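Local coordinates for protein GH3 beta-N-acetylglucosaminidase (Paenibacillaceae, PDB 6K5J) that hydrolyses terminal non-reducing N-acetyl-beta-D-glucosamine residues, as a family 3 glycoside hydrolase probably acting on chitin-derived and related oligosaccharides, at residues A[300-303]-A[304-307]; A[361-364]-A[365-368]; A[462-465]-A[466-470]. All coordinates share one frame; numbering follows the deposited sequence.

Interaction 1: residues A[300-303]-A[304-307]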
loop_
_atom_site.group_PDB
_atom_site.type_symbol
_atom_site.label_atom_id
_atom_site.label_comp_id
_atom_site.label_asym_id
_atom_site.label_seq_id
_atom_site.Cartn_x
_atom_site.Cartn_y
_atom_site.Cartn_z
ATOM N N HIS A 300 -10.763 -12.626 2.976
ATOM C CA HIS A 300 -11.987 -12.116 3.597
ATOM C C HIS A 300 -13.058 -13.162 3.908
ATOM O O HIS A 300 -13.521 -13.261 5.052
ATOM C CB HIS A 300 -12.565 -11.015 2.694
ATOM C CG HIS A 300 -11.645 -9.843 2.519
ATOM N ND1 HIS A 300 -11.222 -9.069 3.579
ATOM C CD2 HIS A 300 -11.032 -9.342 1.420
ATOM C CE1 HIS A 300 -10.405 -8.127 3.136
ATOM N NE2 HIS A 300 -10.271 -8.275 1.829
ATOM N N ARG A 301 -13.480 -13.930 2.912
ATOM C CA ARG A 301 -14.661 -14.777 3.043
ATOM C C ARG A 301 -14.259 -16.189 3.445
ATOM O O ARG A 301 -13.559 -16.877 2.695
ATOM C CB ARG A 301 -15.451 -14.801 1.735
ATOM C CG ARG A 301 -15.654 -13.422 1.123
ATOM C CD ARG A 301 -16.949 -13.342 0.354
ATOM N NE ARG A 301 -18.075 -13.636 1.235
ATOM C CZ ARG A 301 -19.325 -13.793 0.821
ATOM N NH1 ARG A 301 -19.617 -13.682 -0.470
ATOM N NH2 ARG A 301 -20.282 -14.062 1.700
ATOM N N TYR A 302 -14.735 -16.627 4.618
ATOM C CA TYR A 302 -14.411 -17.964 5.109
ATOM C C TYR A 302 -14.755 -19.053 4.092
ATOM O O TYR A 302 -14.011 -20.036 3.945
ATOM C CB TYR A 302 -15.139 -18.220 6.425
ATOM C CG TYR A 302 -14.907 -19.599 6.976
ATOM C CD1 TYR A 302 -13.786 -19.882 7.747
ATOM C CD2 TYR A 302 -15.807 -20.628 6.719
ATOM C CE1 TYR A 302 -13.562 -21.151 8.246
ATOM C CE2 TYR A 302 -15.594 -21.901 7.217
ATOM C CZ TYR A 302 -14.472 -22.158 7.981
ATOM O OH TYR A 302 -14.257 -23.424 8.472
ATOM N N GLU A 303 -15.895 -18.915 3.406
ATOM C CA GLU A 303 -16.298 -19.917 2.420
ATOM C C GLU A 303 -15.250 -20.070 1.327
ATOM O O GLU A 303 -14.964 -21.186 0.880
ATOM C CB GLU A 303 -17.645 -19.543 1.799
ATOM C CG GLU A 303 -18.810 -19.534 2.773
ATOM C CD GLU A 303 -18.904 -18.244 3.579
ATOM O OE1 GLU A 303 -18.071 -17.328 3.354
ATOM O OE2 GLU A 303 -19.820 -18.151 4.430
ATOM N N ARG A 304 -14.677 -18.951 0.874
ATOM C CA ARG A 304 -13.658 -19.010 -0.162
ATOM C C ARG A 304 -12.334 -19.526 0.388
ATOM O O ARG A 304 -11.581 -20.193 -0.338
ATOM C CB ARG A 304 -13.487 -17.630 -0.790
ATOM C CG ARG A 304 -14.656 -17.218 -1.691
ATOM C CD ARG A 304 -14.699 -15.714 -1.874
ATOM N NE ARG A 304 -15.597 -15.326 -2.959
ATOM C CZ ARG A 304 -15.550 -14.154 -3.586
ATOM N NH1 ARG A 304 -14.660 -13.236 -3.228
ATOM N NH2 ARG A 304 -16.405 -13.893 -4.569
ATOM N N GLN A 305 -12.037 -19.243 1.662
ATOM C CA GLN A 305 -10.837 -19.795 2.284
ATOM C C GLN A 305 -10.925 -21.316 2.358
ATOM O O GLN A 305 -9.977 -22.023 2.004
ATOM C CB GLN A 305 -10.637 -19.190 3.678
ATOM C CG GLN A 305 -10.382 -17.688 3.655
ATOM C CD GLN A 305 -10.713 -17.001 4.965
ATOM O OE1 GLN A 305 -11.209 -17.628 5.900
ATOM N NE2 GLN A 305 -10.454 -15.691 5.030
ATOM N N LYS A 306 -12.071 -21.837 2.808
ATOM C CA LYS A 306 -12.267 -23.288 2.853
ATOM C C LYS A 306 -12.281 -23.897 1.454
ATOM O O LYS A 306 -11.814 -25.027 1.265
ATOM C CB LYS A 306 -13.571 -23.621 3.592
ATOM C CG LYS A 306 -13.607 -25.022 4.218
ATOM C CD LYS A 306 -12.887 -25.048 5.563
ATOM C CE LYS A 306 -13.131 -26.353 6.327
ATOM N NZ LYS A 306 -12.158 -27.434 5.986
ATOM N N ALA A 307 -12.806 -23.172 0.464
ATOM C CA ALA A 307 -12.799 -23.698 -0.898
ATOM C C ALA A 307 -11.373 -23.879 -1.408
ATOM O O ALA A 307 -11.058 -24.896 -2.037
ATOM C CB ALA A 307 -13.592 -22.783 -1.830
#
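Gln305 and Tyr302 make the close-packed side of this first helical turn. The Gln305 chain, its CG anti to the carbonyl carbon (chi1 -64°), folds back past Arg301 O, which its CG approaches to 3.4 Å, and sets OE1 3.3 Å from Tyr302 CA. The amide crosses the tyrosine side chain at about a right angle, with ring and amide planes 77° apart. Gln305 is buried: its NE2 bonds to the backbone oxygens of Gly24 and Val298, and both its side chain and that of Tyr302 rest on Leu37 of helix 32-39. Lys306 runs beside the tyrosine in the same direction, CD 3.6 Å from Tyr302 OH, before NZ reaches a salt bridge with Asp41.

Arg301 is the N-cap of helix 302-317, which follows strand 296-298 in the TIM-barrel-type N-terminal domain. Arg301 O accepts a hydrogen bond from Gln305 N at 3.0 Å, in the carbonyl plane, and a weak one from Arg304 N. The next backbone bond, Lys306 N to Tyr302 O, is nearly straight. On the strand side of the cap, His300 bonds through ND1 to Arg51, and its side chain comes within about 6 Å of a bound N-acetylglucosamine.

The opposite character belongs to Arg301, Glu303 and Arg304. Arg301 and Glu303 are exposed, and the two arginines meet through their aliphatic parts, Arg301 CB 3.8 Å from Arg304 CD. Arg301 CD lies over one face of the Arg304 guanidinium, whose plane is turned 56° from that of Arg301. Arg304 NH1 pairs with Glu271, which may temper the nearby like charge.

Interaction 2: residues A[361-364]-A[365-368]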
loop_
_atom_site.group_PDB
_atom_site.type_symbol
_atom_site.label_atom_id
_atom_site.label_comp_id
_atom_site.label_asym_id
_atom_site.label_seq_id
_atom_site.Cartn_x
_atom_site.Cartn_y
_atom_site.Cartn_z
ATOM N N LYS A 361 10.393 9.739 16.596
ATOM C CA LYS A 361 9.921 9.167 15.340
ATOM C C LYS A 361 9.020 10.145 14.592
ATOM O O LYS A 361 9.091 10.253 13.360
ATOM C CB LYS A 361 9.196 7.840 15.607
ATOM C CG LYS A 361 10.131 6.694 15.964
ATOM C CD LYS A 361 9.378 5.366 16.155
ATOM C CE LYS A 361 8.557 5.375 17.438
ATOM N NZ LYS A 361 7.893 4.050 17.693
ATOM N N THR A 362 8.168 10.868 15.314
ATOM C CA THR A 362 7.312 11.851 14.662
ATOM C C THR A 362 8.145 12.951 14.016
ATOM O O THR A 362 7.887 13.350 12.876
ATOM C CB THR A 362 6.333 12.448 15.675
ATOM O OG1 THR A 362 5.477 11.415 16.186
ATOM C CG2 THR A 362 5.480 13.565 15.028
ATOM N N GLU A 363 9.159 13.449 14.724
ATOM C CA GLU A 363 9.977 14.512 14.145
ATOM C C GLU A 363 10.808 14.004 12.979
ATOM O O GLU A 363 11.040 14.744 12.018
ATOM C CB GLU A 363 10.854 15.138 15.227
ATOM C CG GLU A 363 10.023 15.966 16.193
ATOM C CD GLU A 363 10.745 16.268 17.486
ATOM O OE1 GLU A 363 11.941 15.920 17.601
ATOM O OE2 GLU A 363 10.114 16.874 18.375
ATOM N N LEU A 364 11.234 12.744 13.028
ATOM C CA LEU A 364 11.946 12.158 11.900
ATOM C C LEU A 364 11.082 12.152 10.635
ATOM O O LEU A 364 11.548 12.530 9.553
ATOM C CB LEU A 364 12.391 10.738 12.251
ATOM C CG LEU A 364 13.365 10.047 11.296
ATOM C CD1 LEU A 364 14.181 9.015 12.058
ATOM C CD2 LEU A 364 12.655 9.386 10.114
ATOM N N VAL A 365 9.830 11.685 10.741
ATOM C CA VAL A 365 8.994 11.609 9.542
ATOM C C VAL A 365 8.567 13.006 9.099
ATOM O O VAL A 365 8.367 13.246 7.903
ATOM C CB VAL A 365 7.773 10.677 9.741
ATOM C CG1 VAL A 365 8.214 9.246 10.071
ATOM C CG2 VAL A 365 6.831 11.202 10.779
ATOM N N GLU A 366 8.430 13.946 10.039
ATOM C CA GLU A 366 8.199 15.339 9.660
ATOM C C GLU A 366 9.330 15.866 8.781
ATOM O O GLU A 366 9.091 16.543 7.772
ATOM C CB GLU A 366 8.038 16.201 10.916
ATOM C CG GLU A 366 6.653 16.043 11.552
ATOM C CD GLU A 366 6.506 16.768 12.870
ATOM O OE1 GLU A 366 7.515 17.313 13.381
ATOM O OE2 GLU A 366 5.367 16.785 13.396
ATOM N N ARG A 367 10.569 15.534 9.126
ATOM C CA ARG A 367 11.688 16.000 8.320
ATOM C C ARG A 367 11.702 15.346 6.944
ATOM O O ARG A 367 12.125 15.975 5.968
ATOM C CB ARG A 367 12.991 15.770 9.077
ATOM C CG ARG A 367 13.089 16.684 10.295
ATOM C CD ARG A 367 14.431 16.564 11.028
ATOM N NE ARG A 367 14.256 17.062 12.383
ATOM C CZ ARG A 367 14.201 16.290 13.459
ATOM N NH1 ARG A 367 14.342 14.976 13.341
ATOM N NH2 ARG A 367 14.005 16.835 14.648
ATOM N N ILE A 368 11.217 14.106 6.836
ATOM C CA ILE A 368 11.075 13.464 5.528
ATOM C C ILE A 368 10.097 14.242 4.653
ATOM O O ILE A 368 10.386 14.553 3.491
ATOM C CB ILE A 368 10.627 11.999 5.694
ATOM C CG1 ILE A 368 11.698 11.175 6.419
ATOM C CG2 ILE A 368 10.293 11.379 4.353
ATOM C CD1 ILE A 368 11.299 9.736 6.596
HETATM O O HOH W 1 13.995 15.127 16.513
#
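Leu364, Glu363 and Val365 bury most along this stretch of helix. Leu364 reaches along the helix with CG anti to the backbone N (chi1 -169°), bringing CD2 to 3.8 Å from Ile368 CD1; the two side chains cross at a slant. Val365 turns CG2 back over the preceding turn, 3.2 Å from Thr362 O. Glu363 lies alongside Arg367 and points the same way, but OE1 and NH2 form only a long salt bridge of 3.7 Å. One water closes that gap over unusually short distances, donating to Glu363 OE1 and accepting from Arg367 NH2 at the edge of the guanidinium. Glu363 O lies over one face of the same group.

These residues belong to helix 359-372, whose apolar side packs against helix 111-127: Leu364 touches Glu116, Val365 touches Ile120 and Ile368 touches Leu113. Its main chain keeps regular i to i+4 bonds, such as Glu366 N to Thr362 O at 2.9 Å.

Glu366 extends across Thr362, its OE2 3.6 Å from the threonine CG2, while OE1 forms a weak, long ion pair with Arg511. An alanine here is likely to leave Thr362 CG2 without this cover and Arg511 without that distant counter-charge.

Interaction 3: residues A[462-465]-A[466-470]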
loop_
_atom_site.group_PDB
_atom_site.type_symbol
_atom_site.label_atom_id
_atom_site.label_comp_id
_atom_site.label_asym_id
_atom_site.label_seq_id
_atom_site.Cartn_x
_atom_site.Cartn_y
_atom_site.Cartn_z
ATOM N N PRO A 462 -14.536 14.252 -11.740
ATOM C CA PRO A 462 -14.869 15.427 -12.569
ATOM C C PRO A 462 -15.491 16.594 -11.813
ATOM O O PRO A 462 -15.187 17.750 -12.134
ATOM C CB PRO A 462 -15.845 14.843 -13.602
ATOM C CG PRO A 462 -15.425 13.399 -13.720
ATOM C CD PRO A 462 -15.066 13.001 -12.312
ATOM N N ASP A 463 -16.367 16.339 -10.835
ATOM C CA ASP A 463 -16.988 17.450 -10.112
ATOM C C ASP A 463 -15.981 18.182 -9.235
ATOM O O ASP A 463 -16.107 19.396 -9.022
ATOM C CB ASP A 463 -18.158 16.953 -9.259
ATOM C CG ASP A 463 -19.282 16.366 -10.093
ATOM O OD1 ASP A 463 -19.423 16.762 -11.267
ATOM O OD2 ASP A 463 -20.015 15.504 -9.568
ATOM N N GLN A 464 -14.992 17.456 -8.703
ATOM C CA GLN A 464 -13.908 18.103 -7.976
ATOM C C GLN A 464 -13.074 18.972 -8.909
ATOM O O GLN A 464 -12.764 20.125 -8.588
ATOM C CB GLN A 464 -13.027 17.052 -7.295
ATOM C CG GLN A 464 -11.998 17.640 -6.349
ATOM C CD GLN A 464 -10.985 16.613 -5.853
ATOM O OE1 GLN A 464 -9.831 16.948 -5.631
ATOM N NE2 GLN A 464 -11.414 15.360 -5.690
ATOM N N ALA A 465 -12.695 18.433 -10.073
ATOM C CA ALA A 465 -11.862 19.200 -10.993
ATOM C C ALA A 465 -12.602 20.423 -11.517
ATOM O O ALA A 465 -12.004 21.491 -11.703
ATOM C CB ALA A 465 -11.391 18.316 -12.151
ATOM N N ALA A 466 -13.907 20.287 -11.753
ATOM C CA ALA A 466 -14.688 21.408 -12.267
ATOM C C ALA A 466 -14.780 22.535 -11.246
ATOM O O ALA A 466 -14.685 23.712 -11.610
ATOM C CB ALA A 466 -16.082 20.930 -12.680
ATOM N N LEU A 467 -14.962 22.195 -9.964
ATOM C CA LEU A 467 -14.941 23.210 -8.919
ATOM C C LEU A 467 -13.613 23.955 -8.912
ATOM O O LEU A 467 -13.578 25.190 -8.853
ATOM C CB LEU A 467 -15.204 22.575 -7.552
ATOM C CG LEU A 467 -14.974 23.465 -6.326
ATOM C CD1 LEU A 467 -15.823 24.720 -6.414
ATOM C CD2 LEU A 467 -15.279 22.706 -5.040
ATOM N N ILE A 468 -12.503 23.214 -8.983
ATOM C CA ILE A 468 -11.187 23.846 -8.965
ATOM C C ILE A 468 -11.015 24.763 -10.170
ATOM O O ILE A 468 -10.552 25.905 -10.047
ATOM C CB ILE A 468 -10.076 22.782 -8.914
ATOM C CG1 ILE A 468 -10.134 22.013 -7.598
ATOM C CG2 ILE A 468 -8.734 23.451 -9.102
ATOM C CD1 ILE A 468 -9.260 20.746 -7.588
ATOM N N GLU A 469 -11.357 24.264 -11.362
ATOM C CA GLU A 469 -11.246 25.085 -12.564
ATOM C C GLU A 469 -12.139 26.319 -12.486
ATOM O O GLU A 469 -11.771 27.384 -12.997
ATOM C CB GLU A 469 -11.583 24.249 -13.804
ATOM C CG GLU A 469 -10.419 23.382 -14.304
ATOM C CD GLU A 469 -9.339 24.183 -15.010
ATOM O OE1 GLU A 469 -9.601 24.684 -16.129
ATOM O OE2 GLU A 469 -8.225 24.323 -14.454
ATOM N N ALA A 470 -13.298 26.204 -11.836
ATOM C CA ALA A 470 -14.170 27.364 -11.658
ATOM C C ALA A 470 -13.508 28.411 -10.770
ATOM O O ALA A 470 -13.496 29.607 -11.096
ATOM C CB ALA A 470 -15.511 26.924 -11.067
#
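Pro462 O accepts a hydrogen bond from Ala466 N at 2.9 Å, and Ala466 CB lies close to the same oxygen, at 3.3 Å. Proline fits this place in the first turn of helix 462-472, where its missing N-H costs no i to i+4 bond. The following residues continue the pattern: Leu467 N comes to Asp463 O from above the carbonyl plane, and Glu469 N makes a nearly straight bond of 169° to Ala465 O.

Side-chain contact between the two turns is slight and falls mainly on backbone oxygens. Among the larger side chains of 466-470, Ile468 folds one branch back: with CG1 anti to the carbonyl carbon (chi1 -65°), that atom lies 3.4 Å from Gln464 O. Glu469 instead bends at chi2 (-74°); its CB and CG stay near Ala465 O while its carboxylate turns outward to bond Thr495 OG1. The buried Gln464 amide is held at both ends, OE1 by Tyr456 N and NE2 by Val431 O.

In the beta-alpha-beta unit formed by strands 450-455 and 478-483, helix 462-472 sets Ile468 against Val453 and Ser455 of the first strand, while Leu467 packs on Val438, Ile441 and Gln442 of the neighbouring helix 435-447.

How the interactions relate
Interactions 2 and 3 each join successive turns of one helix, while interaction 1 spans the loop, N-cap and first turn of another; none touches another. Interaction 1 is the most superficial, in the N-terminal domain: its exposed side carries charged chains, its packed side Tyr302 and a buried Gln305, and its His300 side chain lies near a bound N-acetylglucosamine. The other two are partly buried. Interaction 2 combines an apolar side turned to a helix of the N-terminal domain with a water-linked acid-base pair, whereas interaction 3, within a beta-alpha-beta unit of the later mixed sheet, rests mainly on main-chain bonds and small or aliphatic side chains. Interactions 1 and 2 lie on opposite sides of the chain's centre.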